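Local coordinates for protein Cfl (PDB 7A9J) that acts as a coronafacic acid ligase of the ATP-dependent AMP-binding enzyme family, probably activating a carboxylic acid as its acyl adenylate before amide formation, at residues A[75-80]-A[90-95]; A[97-102]-A[241-246]; A[184-189]-A[388-393]; A[210-215]-A[382-387]. The protein carries 1 engineered substitution. All coordinates share one frame; numbering follows the deposited sequence. Where two conformers were deposited one is given.

Contact 1: A[75-80]-A[90-95]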
loop_
_atom_site.group_PDB
_atom_site.type_symbol
_atom_site.label_atom_id
_atom_site.label_comp_id
_atom_site.label_asym_id
_atom_site.label_seq_id
_atom_site.Cartn_x
_atom_site.Cartn_y
_atom_site.Cartn_z
ATOM N N ILE A 75 -4.562 -16.054 -15.771
ATOM C CA ILE A 75 -5.626 -16.416 -14.857
ATOM C C ILE A 75 -6.013 -15.182 -14.054
ATOM O O ILE A 75 -5.177 -14.626 -13.332
ATOM C CB ILE A 75 -5.176 -17.518 -13.893
ATOM C CG1 ILE A 75 -4.591 -18.685 -14.671
ATOM C CG2 ILE A 75 -6.385 -17.949 -13.021
ATOM C CD1 ILE A 75 -4.347 -19.887 -13.741
ATOM N N SER A 76 -7.277 -14.755 -14.175
ATOM C CA SER A 76 -7.791 -13.666 -13.333
ATOM C C SER A 76 -8.160 -14.226 -11.967
ATOM O O SER A 76 -8.781 -15.282 -11.879
ATOM C CB SER A 76 -9.014 -13.024 -13.980
ATOM O OG SER A 76 -8.618 -12.223 -15.066
ATOM N N ILE A 77 -7.763 -13.529 -10.902
ATOM C CA ILE A 77 -7.960 -14.002 -9.541
ATOM C C ILE A 77 -8.762 -12.942 -8.810
ATOM O O ILE A 77 -8.431 -11.745 -8.858
ATOM C CB ILE A 77 -6.620 -14.258 -8.821
ATOM C CG1 ILE A 77 -5.803 -15.303 -9.589
ATOM C CG2 ILE A 77 -6.904 -14.816 -7.435
ATOM C CD1 ILE A 77 -4.459 -15.617 -8.946
ATOM N N HIS A 78 -9.776 -13.376 -8.106
ATOM C CA HIS A 78 -10.761 -12.379 -7.674
ATOM C C HIS A 78 -11.347 -12.906 -6.359
ATOM O O HIS A 78 -12.392 -13.532 -6.345
ATOM C CB HIS A 78 -11.805 -12.194 -8.775
ATOM C CG HIS A 78 -12.832 -11.122 -8.527
ATOM N ND1 HIS A 78 -14.170 -11.314 -8.842
ATOM C CD2 HIS A 78 -12.723 -9.822 -8.130
ATOM C CE1 HIS A 78 -14.843 -10.205 -8.589
ATOM N NE2 HIS A 78 -13.988 -9.272 -8.198
ATOM N N MET A 79 -10.642 -12.667 -5.243
ATOM C CA MET A 79 -11.101 -13.224 -3.973
ATOM C C MET A 79 -10.554 -12.447 -2.773
ATOM O O MET A 79 -9.558 -11.703 -2.868
ATOM C CB MET A 79 -10.747 -14.706 -3.866
ATOM C CG MET A 79 -9.344 -15.047 -3.774
ATOM S SD MET A 79 -9.072 -16.903 -3.568
ATOM C CE MET A 79 -9.964 -17.624 -4.960
ATOM N N GLY A 80 -11.307 -12.550 -1.669
ATOM C CA GLY A 80 -10.921 -11.942 -0.405
ATOM C C GLY A 80 -9.816 -12.746 0.264
ATOM O O GLY A 80 -9.278 -13.695 -0.302
ATOM N N TYR A 90 0.984 -19.049 -5.565
ATOM C CA TYR A 90 2.150 -19.900 -5.699
ATOM C C TYR A 90 1.954 -20.999 -6.744
ATOM O O TYR A 90 2.922 -21.406 -7.423
ATOM C CB TYR A 90 2.444 -20.557 -4.371
ATOM C CG TYR A 90 3.255 -19.646 -3.472
ATOM C CD1 TYR A 90 4.557 -19.255 -3.853
ATOM C CD2 TYR A 90 2.779 -19.271 -2.224
ATOM C CE1 TYR A 90 5.358 -18.471 -2.980
ATOM C CE2 TYR A 90 3.566 -18.498 -1.359
ATOM C CZ TYR A 90 4.854 -18.125 -1.758
ATOM O OH TYR A 90 5.633 -17.379 -0.909
ATOM N N ALA A 91 0.732 -21.518 -6.870
ATOM C CA ALA A 91 0.498 -22.517 -7.915
ATOM C C ALA A 91 0.702 -21.934 -9.318
ATOM O O ALA A 91 1.243 -22.634 -10.203
ATOM C CB ALA A 91 -0.893 -23.159 -7.774
ATOM N N CYS A 92 0.244 -20.675 -9.545
ATOM C CA CYS A 92 0.453 -20.014 -10.823
ATOM C C CYS A 92 1.936 -19.853 -11.093
ATOM O O CYS A 92 2.430 -20.173 -12.185
ATOM C CB CYS A 92 -0.220 -18.637 -10.791
ATOM S SG CYS A 92 -2.012 -18.797 -10.846
ATOM N N LEU A 93 2.661 -19.408 -10.065
ATOM C CA LEU A 93 4.112 -19.256 -10.179
ATOM C C LEU A 93 4.798 -20.577 -10.485
ATOM O O LEU A 93 5.730 -20.626 -11.303
ATOM C CB LEU A 93 4.665 -18.679 -8.868
ATOM C CG LEU A 93 4.351 -17.162 -8.711
ATOM C CD1 LEU A 93 4.629 -16.733 -7.260
ATOM C CD2 LEU A 93 5.124 -16.298 -9.671
ATOM N N LYS A 94 4.382 -21.653 -9.794
ATOM C CA LYS A 94 4.985 -22.954 -9.984
ATOM C C LYS A 94 4.902 -23.395 -11.439
ATOM O O LYS A 94 5.861 -23.951 -11.984
ATOM C CB LYS A 94 4.261 -23.976 -9.078
ATOM C CG LYS A 94 4.738 -25.410 -9.214
ATOM C CD LYS A 94 4.045 -26.312 -8.147
ATOM C CE LYS A 94 4.150 -27.842 -8.490
ATOM N NZ LYS A 94 5.559 -28.318 -8.643
ATOM N N ILE A 95 3.752 -23.170 -12.085
ATOM C CA ILE A 95 3.572 -23.666 -13.426
ATOM C C ILE A 95 3.787 -22.613 -14.475
ATOM O O ILE A 95 3.744 -22.959 -15.685
ATOM C CB ILE A 95 2.190 -24.322 -13.623
ATOM C CG1 ILE A 95 1.052 -23.292 -13.578
ATOM C CG2 ILE A 95 2.042 -25.452 -12.628
ATOM C CD1 ILE A 95 -0.260 -23.967 -14.010
#

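Contact 2: A[97-102]-A[241-246]. With R4Z (6-ethyl-1-oxidanylidene-indene-4-carboxylic acid), chain B.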
loop_
_atom_site.group_PDB
_atom_site.type_symbol
_atom_site.label_atom_id
_atom_site.label_comp_id
_atom_site.label_asym_id
_atom_site.label_seq_id
_atom_site.Cartn_x
_atom_site.Cartn_y
_atom_site.Cartn_z
ATOM N N ALA A 97 1.872 -19.959 -14.924
ATOM C CA ALA A 97 0.662 -19.255 -15.306
ATOM C C ALA A 97 0.721 -17.835 -14.766
ATOM O O ALA A 97 1.169 -17.590 -13.641
ATOM C CB ALA A 97 -0.596 -19.977 -14.795
ATOM N N VAL A 98 0.301 -16.904 -15.609
ATOM C CA VAL A 98 0.358 -15.476 -15.299
ATOM C C VAL A 98 -0.859 -15.112 -14.458
ATOM O O VAL A 98 -2.002 -15.280 -14.898
ATOM C CB VAL A 98 0.393 -14.689 -16.612
ATOM C CG1 VAL A 98 0.364 -13.159 -16.369
ATOM C CG2 VAL A 98 1.597 -15.119 -17.422
ATOM N N PHE A 99 -0.646 -14.628 -13.239
ATOM C CA PHE A 99 -1.827 -14.293 -12.460
ATOM C C PHE A 99 -2.159 -12.810 -12.550
ATOM O O PHE A 99 -1.270 -11.965 -12.656
ATOM C CB PHE A 99 -1.733 -14.714 -11.001
ATOM C CG PHE A 99 -0.541 -14.183 -10.232
ATOM C CD1 PHE A 99 -0.711 -13.111 -9.354
ATOM C CD2 PHE A 99 0.699 -14.814 -10.308
ATOM C CE1 PHE A 99 0.340 -12.637 -8.562
ATOM C CE2 PHE A 99 1.793 -14.339 -9.511
ATOM C CZ PHE A 99 1.582 -13.218 -8.649
ATOM N N VAL A 100 -3.457 -12.528 -12.550
ATOM C CA VAL A 100 -3.989 -11.171 -12.804
ATOM C C VAL A 100 -4.949 -10.867 -11.661
ATOM O O VAL A 100 -6.142 -11.174 -11.748
ATOM C CB VAL A 100 -4.702 -11.057 -14.165
ATOM C CG1 VAL A 100 -5.083 -9.569 -14.426
ATOM C CG2 VAL A 100 -3.836 -11.595 -15.286
ATOM N N PRO A 101 -4.471 -10.278 -10.564
ATOM C CA PRO A 101 -5.341 -10.019 -9.426
ATOM C C PRO A 101 -6.345 -8.907 -9.750
ATOM O O PRO A 101 -6.005 -7.870 -10.366
ATOM C CB PRO A 101 -4.367 -9.604 -8.313
ATOM C CG PRO A 101 -2.982 -9.841 -8.852
ATOM C CD PRO A 101 -3.050 -9.954 -10.325
ATOM N N LEU A 102 -7.606 -9.160 -9.410
ATOM C CA LEU A 102 -8.704 -8.218 -9.656
ATOM C C LEU A 102 -9.130 -7.606 -8.332
ATOM O O LEU A 102 -9.724 -8.286 -7.492
ATOM C CB LEU A 102 -9.909 -8.886 -10.316
ATOM C CG LEU A 102 -9.569 -9.606 -11.610
ATOM C CD1 LEU A 102 -10.804 -10.393 -12.139
ATOM C CD2 LEU A 102 -9.029 -8.612 -12.603
ATOM N N TRP A 241 0.926 -4.616 -3.040
ATOM C CA TRP A 241 1.793 -4.498 -1.864
ATOM C C TRP A 241 1.637 -5.706 -0.909
ATOM O O TRP A 241 2.622 -6.210 -0.379
ATOM C CB TRP A 241 1.495 -3.210 -1.108
ATOM C CG TRP A 241 2.476 -2.893 -0.009
ATOM C CD1 TRP A 241 3.815 -3.206 0.041
ATOM C CD2 TRP A 241 2.178 -2.153 1.169
ATOM N NE1 TRP A 241 4.374 -2.720 1.229
ATOM C CE2 TRP A 241 3.381 -2.082 1.933
ATOM C CE3 TRP A 241 1.003 -1.562 1.658
ATOM C CZ2 TRP A 241 3.437 -1.451 3.173
ATOM C CZ3 TRP A 241 1.044 -0.943 2.867
ATOM C CH2 TRP A 241 2.253 -0.917 3.625
ATOM N N SER A 242 0.412 -6.145 -0.679
ATOM C CA SER A 242 0.208 -7.292 0.228
ATOM C C SER A 242 0.710 -8.581 -0.382
ATOM O O SER A 242 1.144 -9.464 0.347
ATOM C CB SER A 242 -1.241 -7.433 0.590
ATOM O OG SER A 242 -1.632 -6.393 1.459
ATOM N N ILE A 243 0.621 -8.730 -1.704
ATOM C CA ILE A 243 1.192 -9.930 -2.329
ATOM C C ILE A 243 2.682 -10.011 -2.031
ATOM O O ILE A 243 3.208 -11.048 -1.586
ATOM C CB ILE A 243 0.938 -9.887 -3.847
ATOM C CG1 ILE A 243 -0.542 -9.919 -4.106
ATOM C CG2 ILE A 243 1.785 -10.997 -4.552
ATOM C CD1 ILE A 243 -0.953 -9.715 -5.591
ATOM N N LEU A 244 3.382 -8.873 -2.216
ATOM C CA LEU A 244 4.802 -8.846 -1.974
ATOM C C LEU A 244 5.106 -9.062 -0.508
ATOM O O LEU A 244 6.094 -9.737 -0.188
ATOM C CB LEU A 244 5.374 -7.509 -2.439
ATOM C CG LEU A 244 5.292 -7.252 -3.949
ATOM C CD1 LEU A 244 5.945 -5.832 -4.234
ATOM C CD2 LEU A 244 6.047 -8.275 -4.759
ATOM N N ILE A 245 4.336 -8.432 0.377
ATOM C CA ILE A 245 4.550 -8.625 1.816
ATOM C C ILE A 245 4.390 -10.091 2.166
ATOM O O ILE A 245 5.187 -10.635 2.920
ATOM C CB ILE A 245 3.547 -7.814 2.644
ATOM C CG1 ILE A 245 3.945 -6.326 2.586
ATOM C CG2 ILE A 245 3.538 -8.271 4.096
ATOM C CD1 ILE A 245 2.784 -5.415 3.083
ATOM N N THR A 246 3.373 -10.716 1.601
ATOM C CA THR A 246 3.098 -12.120 1.934
ATOM C C THR A 246 4.234 -13.037 1.443
ATOM O O THR A 246 4.716 -13.902 2.184
ATOM C CB THR A 246 1.736 -12.490 1.339
ATOM O OG1 THR A 246 0.734 -11.645 1.901
ATOM C CG2 THR A 246 1.389 -14.047 1.650
HETATM C C13 R4Z B . 4.155 -1.753 -5.272
HETATM C C15 R4Z B . 4.539 -0.617 -3.036
HETATM C C02 R4Z B . 4.731 0.515 -0.704
HETATM C C03 R4Z B . 3.936 1.175 0.232
HETATM C C04 R4Z B . 2.565 1.306 -0.435
HETATM C C05 R4Z B . 4.103 0.075 -1.918
HETATM C C06 R4Z B . 2.752 0.497 -1.828
HETATM C C07 R4Z B . 1.890 0.177 -2.870
HETATM C C08 R4Z B . 0.421 0.623 -2.794
HETATM C C11 R4Z B . 2.334 -0.555 -3.970
HETATM C C12 R4Z B . 3.669 -0.968 -4.071
HETATM C C14 R4Z B . 3.728 -3.245 -5.162
HETATM O O01 R4Z B . 5.901 0.327 -0.498
HETATM O O09 R4Z B . -0.390 0.081 -3.593
HETATM O O10 R4Z B . 0.013 1.514 -1.981
#

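Contact 3: A[184-189]-A[388-393]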
loop_
_atom_site.group_PDB
_atom_site.type_symbol
_atom_site.label_atom_id
_atom_site.label_comp_id
_atom_site.label_asym_id
_atom_site.label_seq_id
_atom_site.Cartn_x
_atom_site.Cartn_y
_atom_site.Cartn_z
ATOM N N ALA A 184 5.328 -13.352 -15.122
ATOM C CA ALA A 184 4.723 -13.912 -13.927
ATOM C C ALA A 184 3.344 -13.372 -13.613
ATOM O O ALA A 184 2.486 -14.136 -13.165
ATOM C CB ALA A 184 5.631 -13.679 -12.730
ATOM N N SER A 185 3.108 -12.058 -13.792
ATOM C CA SER A 185 1.840 -11.493 -13.359
ATOM C C SER A 185 1.614 -10.159 -14.073
ATOM O O SER A 185 2.510 -9.606 -14.729
ATOM C CB SER A 185 1.827 -11.290 -11.839
ATOM O OG SER A 185 2.730 -10.249 -11.546
ATOM N N ILE A 186 0.363 -9.716 -14.048
ATOM C CA ILE A 186 -0.002 -8.410 -14.585
ATOM C C ILE A 186 -0.762 -7.707 -13.490
ATOM O O ILE A 186 -1.800 -8.207 -13.051
ATOM C CB ILE A 186 -0.872 -8.510 -15.853
ATOM C CG1 ILE A 186 -0.139 -9.214 -16.972
ATOM C CG2 ILE A 186 -1.193 -7.046 -16.331
ATOM C CD1 ILE A 186 -1.051 -9.575 -18.186
ATOM N N PHE A 187 -0.262 -6.545 -13.058
ATOM C CA PHE A 187 -0.844 -5.802 -11.944
ATOM C C PHE A 187 -1.427 -4.520 -12.521
ATOM O O PHE A 187 -0.675 -3.623 -12.947
ATOM C CB PHE A 187 0.219 -5.485 -10.887
ATOM C CG PHE A 187 0.738 -6.656 -10.108
ATOM C CD1 PHE A 187 0.085 -7.899 -10.054
ATOM C CD2 PHE A 187 1.913 -6.505 -9.377
ATOM C CE1 PHE A 187 0.614 -8.981 -9.287
ATOM C CE2 PHE A 187 2.409 -7.520 -8.628
ATOM C CZ PHE A 187 1.746 -8.811 -8.553
ATOM N N TYR A 188 -2.760 -4.428 -12.550
ATOM C CA TYR A 188 -3.422 -3.293 -13.185
ATOM C C TYR A 188 -3.442 -2.114 -12.219
ATOM O O TYR A 188 -3.776 -2.284 -11.048
ATOM C CB TYR A 188 -4.849 -3.637 -13.605
ATOM C CG TYR A 188 -4.899 -4.287 -14.971
ATOM C CD1 TYR A 188 -4.883 -5.697 -15.069
ATOM C CD2 TYR A 188 -4.908 -3.553 -16.134
ATOM C CE1 TYR A 188 -4.890 -6.316 -16.324
ATOM C CE2 TYR A 188 -4.920 -4.177 -17.377
ATOM C CZ TYR A 188 -4.892 -5.587 -17.433
ATOM O OH TYR A 188 -4.928 -6.244 -18.661
ATOM N N THR A 189 -3.057 -0.947 -12.698
ATOM C CA THR A 189 -3.020 0.241 -11.822
ATOM C C THR A 189 -4.409 0.714 -11.417
ATOM O O THR A 189 -5.301 0.774 -12.253
ATOM C CB THR A 189 -2.326 1.408 -12.493
ATOM O OG1 THR A 189 -3.073 1.741 -13.673
ATOM C CG2 THR A 189 -0.875 1.061 -12.826
ATOM N N GLY A 388 7.045 -3.932 -18.826
ATOM C CA GLY A 388 6.310 -3.126 -19.775
ATOM C C GLY A 388 4.849 -3.056 -19.370
ATOM O O GLY A 388 4.467 -3.408 -18.259
ATOM N N ILE A 389 4.051 -2.533 -20.281
ATOM C CA ILE A 389 2.636 -2.344 -20.024
ATOM C C ILE A 389 1.862 -3.171 -21.019
ATOM O O ILE A 389 2.081 -3.070 -22.239
ATOM C CB ILE A 389 2.225 -0.854 -20.098
ATOM C CG1 ILE A 389 2.864 -0.073 -18.935
ATOM C CG2 ILE A 389 0.706 -0.754 -20.144
ATOM C CD1 ILE A 389 2.612 1.444 -19.007
ATOM N N TRP A 390 0.960 -3.993 -20.501
ATOM C CA TRP A 390 0.104 -4.779 -21.346
ATOM C C TRP A 390 -1.005 -3.878 -21.869
ATOM O O TRP A 390 -1.734 -3.279 -21.077
ATOM C CB TRP A 390 -0.479 -5.942 -20.543
ATOM C CG TRP A 390 -1.422 -6.656 -21.322
ATOM C CD1 TRP A 390 -2.771 -6.694 -21.140
ATOM C CD2 TRP A 390 -1.148 -7.449 -22.476
ATOM N NE1 TRP A 390 -3.349 -7.471 -22.086
ATOM C CE2 TRP A 390 -2.381 -7.948 -22.931
ATOM C CE3 TRP A 390 0.023 -7.784 -23.174
ATOM C CZ2 TRP A 390 -2.483 -8.782 -24.046
ATOM C CZ3 TRP A 390 -0.079 -8.608 -24.287
ATOM C CH2 TRP A 390 -1.326 -9.093 -24.716
ATOM N N ASN A 391 -1.158 -3.803 -23.180
ATOM C CA ASN A 391 -2.077 -2.824 -23.750
ATOM C C ASN A 391 -3.325 -3.477 -24.284
ATOM O O ASN A 391 -4.090 -2.843 -25.015
ATOM C CB ASN A 391 -1.373 -1.990 -24.828
ATOM C CG ASN A 391 -0.895 -2.811 -26.026
ATOM O OD1 ASN A 391 -1.427 -3.881 -26.350
ATOM N ND2 ASN A 391 0.122 -2.287 -26.705
ATOM N N GLY A 392 -3.557 -4.733 -23.913
ATOM C CA GLY A 392 -4.602 -5.535 -24.470
ATOM C C GLY A 392 -4.132 -6.474 -25.557
ATOM O O GLY A 392 -4.674 -7.581 -25.685
ATOM N N HIS A 393 -3.131 -6.066 -26.336
ATOM C CA HIS A 393 -2.654 -6.867 -27.460
ATOM C C HIS A 393 -1.181 -7.219 -27.368
ATOM O O HIS A 393 -0.810 -8.348 -27.701
ATOM C CB HIS A 393 -2.911 -6.135 -28.781
ATOM C CG HIS A 393 -4.185 -5.356 -28.793
ATOM N ND1 HIS A 393 -4.294 -4.100 -28.235
ATOM C CD2 HIS A 393 -5.412 -5.659 -29.282
ATOM C CE1 HIS A 393 -5.530 -3.659 -28.386
ATOM N NE2 HIS A 393 -6.229 -4.585 -29.019
#

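Contact 4: A[210-215]-A[382-387]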
loop_
_atom_site.group_PDB
_atom_site.type_symbol
_atom_site.label_atom_id
_atom_site.label_comp_id
_atom_site.label_asym_id
_atom_site.label_seq_id
_atom_site.Cartn_x
_atom_site.Cartn_y
_atom_site.Cartn_z
ATOM N N VAL A 210 10.202 -8.745 -4.210
ATOM C CA VAL A 210 10.142 -9.382 -2.903
ATOM C C VAL A 210 11.400 -9.065 -2.104
ATOM O O VAL A 210 11.340 -8.836 -0.878
ATOM C CB VAL A 210 9.959 -10.916 -3.075
ATOM C CG1 VAL A 210 10.167 -11.596 -1.740
ATOM C CG2 VAL A 210 8.482 -11.167 -3.573
ATOM N N ASN A 211 12.556 -9.057 -2.783
ATOM C CA ASN A 211 13.820 -8.724 -2.114
ATOM C C ASN A 211 13.801 -7.284 -1.558
ATOM O O ASN A 211 14.286 -7.060 -0.431
ATOM C CB ASN A 211 15.004 -8.881 -3.065
ATOM C CG ASN A 211 15.381 -10.351 -3.304
ATOM O OD1 ASN A 211 14.942 -11.240 -2.588
ATOM N ND2 ASN A 211 16.196 -10.592 -4.324
ATOM N N LEU A 212 13.197 -6.343 -2.285
ATOM C CA LEU A 212 12.990 -4.999 -1.722
ATOM C C LEU A 212 12.081 -5.092 -0.502
ATOM O O LEU A 212 12.356 -4.494 0.549
ATOM C CB LEU A 212 12.348 -4.052 -2.736
ATOM C CG LEU A 212 13.297 -3.648 -3.875
ATOM C CD1 LEU A 212 12.493 -3.092 -5.043
ATOM C CD2 LEU A 212 14.321 -2.563 -3.337
ATOM N N THR A 213 10.984 -5.835 -0.629
ATOM C CA THR A 213 10.007 -5.864 0.453
ATOM C C THR A 213 10.581 -6.521 1.710
ATOM O O THR A 213 10.253 -6.108 2.826
ATOM C CB THR A 213 8.742 -6.626 -0.031
ATOM O OG1 THR A 213 8.317 -5.977 -1.264
ATOM C CG2 THR A 213 7.646 -6.505 1.020
ATOM N N LYS A 214 11.374 -7.584 1.537
ATOM C CA LYS A 214 11.979 -8.270 2.687
ATOM C C LYS A 214 12.698 -7.309 3.616
ATOM O O LYS A 214 12.573 -7.449 4.838
ATOM C CB LYS A 214 12.989 -9.338 2.241
ATOM C CG LYS A 214 12.281 -10.615 1.805
ATOM C CD LYS A 214 13.313 -11.585 1.119
ATOM C CE LYS A 214 14.501 -11.962 1.936
ATOM N NZ LYS A 214 15.234 -13.088 1.190
ATOM N N VAL A 215 13.409 -6.302 3.050
ATOM C CA VAL A 215 14.167 -5.294 3.839
ATOM C C VAL A 215 13.242 -4.447 4.712
ATOM O O VAL A 215 13.698 -3.836 5.681
ATOM C CB VAL A 215 15.022 -4.362 2.869
ATOM C CG1 VAL A 215 15.852 -3.305 3.653
ATOM C CG2 VAL A 215 15.937 -5.249 2.063
ATOM N N SER A 382 14.316 1.688 -10.034
ATOM C CA SER A 382 14.220 0.575 -9.080
ATOM C C SER A 382 14.982 -0.660 -9.579
ATOM O O SER A 382 15.085 -0.869 -10.799
ATOM C CB SER A 382 12.746 0.213 -8.845
ATOM O OG SER A 382 12.661 -1.042 -8.162
ATOM N N PRO A 383 15.575 -1.460 -8.676
ATOM C CA PRO A 383 16.183 -2.727 -9.116
ATOM C C PRO A 383 15.159 -3.758 -9.511
ATOM O O PRO A 383 15.521 -4.756 -10.160
ATOM C CB PRO A 383 16.996 -3.184 -7.896
ATOM C CG PRO A 383 16.183 -2.682 -6.724
ATOM C CD PRO A 383 15.707 -1.287 -7.218
ATOM N N ALA A 384 13.890 -3.562 -9.153
ATOM C CA ALA A 384 12.821 -4.428 -9.645
ATOM C C ALA A 384 12.260 -3.785 -10.906
ATOM O O ALA A 384 11.430 -2.873 -10.853
ATOM C CB ALA A 384 11.766 -4.664 -8.577
ATOM N N LYS A 385 12.747 -4.251 -12.039
ATOM C CA LYS A 385 12.379 -3.718 -13.344
ATOM C C LYS A 385 11.145 -4.422 -13.870
ATOM O O LYS A 385 11.196 -5.618 -14.218
ATOM C CB LYS A 385 13.521 -3.899 -14.331
ATOM C CG LYS A 385 14.831 -3.479 -13.800
ATOM C CD LYS A 385 14.999 -2.026 -14.012
ATOM C CE LYS A 385 16.445 -1.657 -13.764
ATOM N NZ LYS A 385 16.359 -0.265 -13.295
ATOM N N THR A 386 10.052 -3.676 -13.992
ATOM C CA THR A 386 8.887 -4.196 -14.689
ATOM C C THR A 386 9.188 -4.298 -16.185
ATOM O O THR A 386 10.054 -3.609 -16.724
ATOM C CB THR A 386 7.671 -3.318 -14.415
ATOM O OG1 THR A 386 7.967 -1.977 -14.838
ATOM C CG2 THR A 386 7.386 -3.307 -12.906
ATOM N N ILE A 387 8.471 -5.183 -16.860
ATOM C CA ILE A 387 8.788 -5.512 -18.231
ATOM C C ILE A 387 8.184 -4.498 -19.181
ATOM O O ILE A 387 8.727 -4.252 -20.259
ATOM C CB ILE A 387 8.265 -6.924 -18.573
ATOM C CG1 ILE A 387 8.805 -7.951 -17.572
ATOM C CG2 ILE A 387 8.563 -7.266 -19.975
ATOM C CD1 ILE A 387 10.283 -7.768 -17.214
#

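Contact 1: A[75-80]-A[90-95]
C92 turns SG beside its own backbone N and anti to its carbonyl carbon (chi1 -72°), while I75 and I77 run out fully extended, CD1 anti to CA in each (chi2 -171° and 180°); the thiol and the two delta methyls therefore converge between helix and strand. The approach is closest for I75, whose CD1 lies 3.9 Å from SG of C92. I77, two residues further along the strand and on the same side of it, brings CD1 to 4.4 Å from the same SG, a looser contact. One sulfur thus packs against two methyl tips, an apolar contact. The pair belongs to a beta-alpha-beta unit, in which strand 74-78 leads into helix 83-95 and then into the parallel neighbour strand 98-101, so that the helix lies over one side of the five-stranded sheet. I77 also packs on L85, T88 and Y89 of this helix. S76 and H78 alternate to the other side of the strand, where they hydrogen-bond S120 OG and Y123 OH respectively. Elsewhere on helix 83-95, A91 and I95 pack on I60 and A61 of helix 50-66.

Contact 2: A[97-102]-A[241-246]
The helix that carries W241 and L244 into the pocket for 6-ethyl-1-oxidanylidene-indene-4-carboxylic acid (R4Z) turns I243 toward strand 98-101, where it meets P101 and F99. CD1 of I243 is the atom that does the touching: it lies 3.8 Å from CG of P101, and the two side chains cross obliquely. CD1 of I243 also comes to the edge of the F99 ring, near its plane, 4.4 Å from CE1 of F99. The isoleucine reaches this far because CD1 is anti to CA (chi2 173°), the chain being drawn out to its full length. Y89 of helix 83-95 joins the cluster, packing on both F99 and I243.

W241 and L244 of the same helix face the ligand. W241, its CG anti to the backbone N (chi1 -171°), offers one indole face to the bicyclic ring of R4Z, with C03 lying 3.7 Å above the plane and over the centre of the indole. I245 CD1 occupies the opposite face, 3.5 Å above the plane and nearer the rim. L244 CD1 touches the ethyl terminus, C14 of R4Z, at 3.5 Å, while S333 OG hydrogen-bonds the ligand. Carbon-carbon packing of I243 thus joins the helix to the strand, and W241 and L244 give the ligand's rings and ethyl group an apolar surface.

Contact 3: A[184-189]-A[388-393]
Y188 and W390 set their rings nearly at right angles, the planes about 85° apart, with the phenol directed at the pyrrole edge of the indole. OH of Y188 lies near the indole plane, 3.3 Å from CD1 of W390. The CB of Y188 does not itself point at the other strand; the length of the side chain brings its hydroxyl there. W390 reaches across with CG anti to its backbone N (chi1 174°). I186 adds a looser apolar contact, its CD1 being 4.3 Å from CG of W390.

The two strands belong to one antiparallel sheet but are not neighbours, strand 198-202 running between them, so their side chains meet over its surface. Past W390 the chain folds back in an Asx turn, in which H393 N donates to N391 OD1 at 2.8 Å. In this turn the amide N of G392 lies 3.3 Å above one face of the W390 indole, toward the rim.

H117 holds both polar ends: its ND1 bonds Y188 OH and its carbonyl O bonds W390 NE1, while R74 makes a cation-pi contact with the indole. With its hydroxyl engaged by H117, the tyrosine presents oxygen to the CD1-H of the indole, probably a mildly favourable electrostatic match.

Contact 4: A[210-215]-A[382-387]
The pyrrolidine ring of P383 offers its CG corner to L212, whose CD2 stands 3.9 Å away, while V364 packs on the same proline from elsewhere in the fold. The other branch of the leucine is used as well. CD1 of L212 lies 3.9 Å from CB of A384 and 3.7 Å from OG of S382, so the forked end fits against three consecutive residues of the loop.

That loop is shaped by an ST turn. S382 holds OG anti to its backbone N (chi1 167°), where OG accepts from A384 N at 3.0 Å, with an N-H...O angle of 150°; the same hydroxyl is hydrogen-bonded to L339 O. The carbonyl O of S382 receives K385 NZ at 2.9 Å, the donor tilted about 30° from the carbonyl plane, and NZ also bonds S400 O. L212 thus meets the loop through apolar packing, while K385 O adds a hydrogen bond to T205 OG1 of the same helix.

The loop links strand 376-381 to strand 388-390 and lies against helix 203-214, where A384 also touches D208 and A209. V210 and T213 of this helix pack in turn on F247 and L244 of helix 240-251.

From the N terminus, contact 1 closes first, a short loop finished before any other opens. Contact 2 starts just beyond, at 97-102, and closes at 241-246; meanwhile contacts 3 and 4 have opened at 184-189 and 210-215, so each crosses contact 2. Contact 4 closes at 382-387, immediately before contact 3 closes at 388-393, and so lies wholly within the span of contact 3. Strand 98-101 of contact 2 ties contacts 1 to 3 together: its backbone pairs with strand 74-78 of contact 1 and, through F99, with strand 183-188 of contact 3. Helices 203-214 and 240-251 touch, connecting contacts 2 and 4 beside the ligand pocket.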